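Local atomic coordinates of single-strand binding protein (Thermus aquaticus, PDB entry 2FXQ), a protein that binds single-stranded DNA and probably recruits partner proteins during DNA replication, recombination and repair. Residues Gln148-Val153 and Gln177-Leu182. Residues are numbered along the deposited sequence; the frame is centred on the assembly and turned at random.
Sequences QGTAVV and QAWREL
The six-membered ring of W179 rests with one face on V152. CG2 of V152 lies 3.7 Å from the ring centroid and almost on the ring normal, a CH-pi contact. CG1 of V152 stands between the backbone N and the carbonyl carbon (chi1 57°), which leaves CG2 anti to the N and under the ring. CB of V152 adds to the same face, near CE3 and CZ3. At the ring edge, close to its plane, the methyl CG2 of T150 comes 3.8 Å from CE3 of W179. The same methyl meets the aliphatic part of R180, with CG2 of T150 3.7 Å from CG of R180. The far end of the R180 guanidinium turns to a partner outside the two segments: NH2 hydrogen-bonds to the backbone O of T41.

Beneath these side chains run two antiparallel strands of the second OB fold of the chain, 151-160 and 171-179. V152 and W179 form a non-hydrogen-bonded pair. V153 and A178 form the hydrogen-bonded pair, with two backbone hydrogen bonds of 3.0 Å, from V153 N to A178 O and from A178 N to V153 O. On the sheet face opposite W179, CG1 of V153 touches CB of A178 at 3.8 Å, and both residues are buried. Helix 180-186 covers V153 there through A183 and A186. One residue beyond W179, R180 N donates a hydrogen bond to A151 O at 2.7 Å. This donor sits 36° out of the A151 carbonyl plane.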
ATOM      1  N   GLN A 148     -31.641  -3.520  -3.046  1.00 38.89           N
ATOM      2  CA  GLN A 148     -31.351  -4.879  -3.503  1.00 38.53           C
ATOM      3  C   GLN A 148     -30.844  -5.815  -2.413  1.00 36.61           C
ATOM      4  O   GLN A 148     -30.462  -6.959  -2.717  1.00 35.98           O
ATOM      5  CB  GLN A 148     -30.345  -4.855  -4.646  1.00 44.44           C
ATOM      6  CG  GLN A 148     -30.878  -5.490  -5.933  1.00 57.68           C
ATOM      7  CD  GLN A 148     -30.510  -4.688  -7.167  1.00 64.71           C
ATOM      8  OE1 GLN A 148     -30.595  -3.452  -7.162  1.00 69.51           O
ATOM      9  NE2 GLN A 148     -30.085  -5.383  -8.224  1.00 67.93           N
ATOM     10  N   GLY A 149     -30.831  -5.342  -1.162  1.00 30.81           N
ATOM     11  CA  GLY A 149     -30.426  -6.172  -0.031  1.00 26.45           C
ATOM     12  C   GLY A 149     -28.927  -6.401   0.137  1.00 22.55           C
ATOM     13  O   GLY A 149     -28.503  -7.387   0.710  1.00 22.93           O
ATOM     14  N   THR A 150     -28.101  -5.517  -0.389  1.00 21.85           N
ATOM     15  CA  THR A 150     -26.668  -5.603  -0.064  1.00 21.16           C
ATOM     16  C   THR A 150     -26.430  -4.904   1.276  1.00 18.76           C
ATOM     17  O   THR A 150     -26.824  -3.764   1.407  1.00 17.22           O
ATOM     18  CB  THR A 150     -25.884  -4.801  -1.093  1.00 22.93           C
ATOM     19  OG1 THR A 150     -26.272  -5.240  -2.385  1.00 26.09           O
ATOM     20  CG2 THR A 150     -24.326  -5.061  -0.980  1.00 28.74           C
ATOM     21  N   ALA A 151     -25.709  -5.542   2.199  1.00 19.42           N
ATOM     22  CA  ALA A 151     -25.333  -4.937   3.469  1.00 15.28           C
ATOM     23  C   ALA A 151     -24.343  -3.807   3.258  1.00 16.45           C
ATOM     24  O   ALA A 151     -23.400  -3.906   2.451  1.00 16.67           O
ATOM     25  CB  ALA A 151     -24.720  -5.968   4.446  1.00 16.08           C
ATOM     26  N   VAL A 152     -24.545  -2.729   4.002  1.00 17.28           N
ATOM     27  CA  VAL A 152     -23.639  -1.585   3.887  1.00 14.98           C
ATOM     28  C   VAL A 152     -23.619  -0.897   5.241  1.00 16.75           C
ATOM     29  O   VAL A 152     -24.654  -0.757   5.907  1.00 19.33           O
ATOM     30  CB  VAL A 152     -24.082  -0.645   2.724  1.00 15.73           C
ATOM     31  CG1 VAL A 152     -25.505  -0.160   2.888  1.00 15.51           C
ATOM     32  CG2 VAL A 152     -23.104   0.583   2.536  1.00 20.14           C
ATOM     33  N   VAL A 153     -22.461  -0.399   5.618  1.00 16.96           N
ATOM     34  CA  VAL A 153     -22.330   0.311   6.873  1.00 19.82           C
ATOM     35  C   VAL A 153     -21.454   1.563   6.707  1.00 19.84           C
ATOM     36  O   VAL A 153     -20.486   1.547   5.948  1.00 15.46           O
ATOM     37  CB  VAL A 153     -21.734  -0.629   7.969  1.00 20.46           C
ATOM     38  CG1 VAL A 153     -20.259  -0.927   7.730  1.00 23.49           C
ATOM     39  CG2 VAL A 153     -21.967  -0.007   9.346  1.00 28.58           C
ATOM     40  N   GLN A 177     -16.793   3.494   4.497  1.00 17.39           N
ATOM     41  CA  GLN A 177     -17.986   2.716   4.132  1.00 14.38           C
ATOM     42  C   GLN A 177     -17.501   1.303   3.861  1.00 16.83           C
ATOM     43  O   GLN A 177     -16.422   1.102   3.283  1.00 14.67           O
ATOM     44  CB  GLN A 177     -18.608   3.341   2.859  1.00 16.94           C
ATOM     45  CG  GLN A 177     -19.926   2.726   2.484  1.00 21.13           C
ATOM     46  CD  GLN A 177     -20.590   3.483   1.338  1.00 37.86           C
ATOM     47  OE1 GLN A 177     -21.741   3.911   1.458  1.00 40.02           O
ATOM     48  NE2 GLN A 177     -19.861   3.660   0.245  1.00 39.86           N
ATOM     49  N   ALA A 178     -18.283   0.314   4.277  1.00 15.68           N
ATOM     50  CA  ALA A 178     -17.920  -1.061   4.014  1.00 16.04           C
ATOM     51  C   ALA A 178     -19.170  -1.751   3.516  1.00 16.79           C
ATOM     52  O   ALA A 178     -20.281  -1.323   3.843  1.00 14.37           O
ATOM     53  CB  ALA A 178     -17.438  -1.739   5.286  1.00 20.53           C
ATOM     54  N   TRP A 179     -18.985  -2.804   2.737  1.00 17.08           N
ATOM     55  CA  TRP A 179     -20.073  -3.490   2.026  1.00 17.80           C
ATOM     56  C   TRP A 179     -20.120  -4.977   2.310  1.00 19.13           C
ATOM     57  O   TRP A 179     -19.097  -5.587   2.664  1.00 20.12           O
ATOM     58  CB  TRP A 179     -19.890  -3.350   0.507  1.00 19.23           C
ATOM     59  CG  TRP A 179     -20.015  -1.971   0.075  1.00 24.01           C
ATOM     60  CD1 TRP A 179     -19.017  -1.012   0.055  1.00 26.73           C
ATOM     61  CD2 TRP A 179     -21.199  -1.328  -0.409  1.00 24.27           C
ATOM     62  NE1 TRP A 179     -19.529   0.183  -0.408  1.00 27.59           N
ATOM     63  CE2 TRP A 179     -20.864   0.024  -0.683  1.00 30.25           C
ATOM     64  CE3 TRP A 179     -22.512  -1.748  -0.639  1.00 27.63           C
ATOM     65  CZ2 TRP A 179     -21.790   0.943  -1.189  1.00 32.61           C
ATOM     66  CZ3 TRP A 179     -23.436  -0.831  -1.136  1.00 30.34           C
ATOM     67  CH2 TRP A 179     -23.066   0.500  -1.403  1.00 32.50           C
ATOM     68  N   ARG A 180     -21.293  -5.584   2.088  1.00 20.31           N
ATOM     69  CA  ARG A 180     -21.426  -7.065   2.094  1.00 22.21           C
ATOM     70  C   ARG A 180     -20.921  -7.700   3.379  1.00 22.17           C
ATOM     71  O   ARG A 180     -21.240  -7.232   4.452  1.00 18.10           O
ATOM     72  CB  ARG A 180     -20.693  -7.652   0.872  1.00 20.40           C
ATOM     73  CG  ARG A 180     -21.311  -7.152  -0.439  1.00 23.34           C
ATOM     74  CD  ARG A 180     -20.696  -7.770  -1.705  1.00 32.71           C
ATOM     75  NE  ARG A 180     -21.498  -7.394  -2.877  1.00 33.40           N
ATOM     76  CZ  ARG A 180     -21.095  -6.622  -3.868  1.00 44.86           C
ATOM     77  NH1 ARG A 180     -19.873  -6.103  -3.868  1.00 50.38           N
ATOM     78  NH2 ARG A 180     -21.921  -6.364  -4.875  1.00 46.28           N
ATOM     79  N   GLU A 181     -20.080  -8.746   3.285  1.00 23.22           N
ATOM     80  CA  GLU A 181     -19.592  -9.426   4.498  1.00 25.91           C
ATOM     81  C   GLU A 181     -18.822  -8.517   5.468  1.00 22.05           C
ATOM     82  O   GLU A 181     -18.888  -8.698   6.666  1.00 19.91           O
ATOM     83  CB  GLU A 181     -18.664 -10.589   4.072  1.00 30.50           C
ATOM     84  CG  GLU A 181     -18.145 -11.501   5.167  1.00 46.96           C
ATOM     85  CD  GLU A 181     -17.456 -12.742   4.581  1.00 64.33           C
ATOM     86  OE1 GLU A 181     -16.349 -13.109   5.063  1.00 69.14           O
ATOM     87  OE2 GLU A 181     -18.020 -13.351   3.624  1.00 66.62           O
ATOM     88  N   LEU A 182     -18.044  -7.565   4.958  1.00 18.99           N
ATOM     89  CA  LEU A 182     -17.311  -6.692   5.846  1.00 18.04           C
ATOM     90  C   LEU A 182     -18.247  -5.751   6.583  1.00 17.44           C
ATOM     91  O   LEU A 182     -17.986  -5.413   7.731  1.00 19.67           O
ATOM     92  CB  LEU A 182     -16.318  -5.833   5.003  1.00 19.51           C
ATOM     93  CG  LEU A 182     -14.936  -6.394   4.671  1.00 34.31           C
ATOM     94  CD1 LEU A 182     -14.224  -5.179   3.988  1.00 30.16           C
ATOM     95  CD2 LEU A 182     -14.238  -6.789   5.995  1.00 29.27           C
TER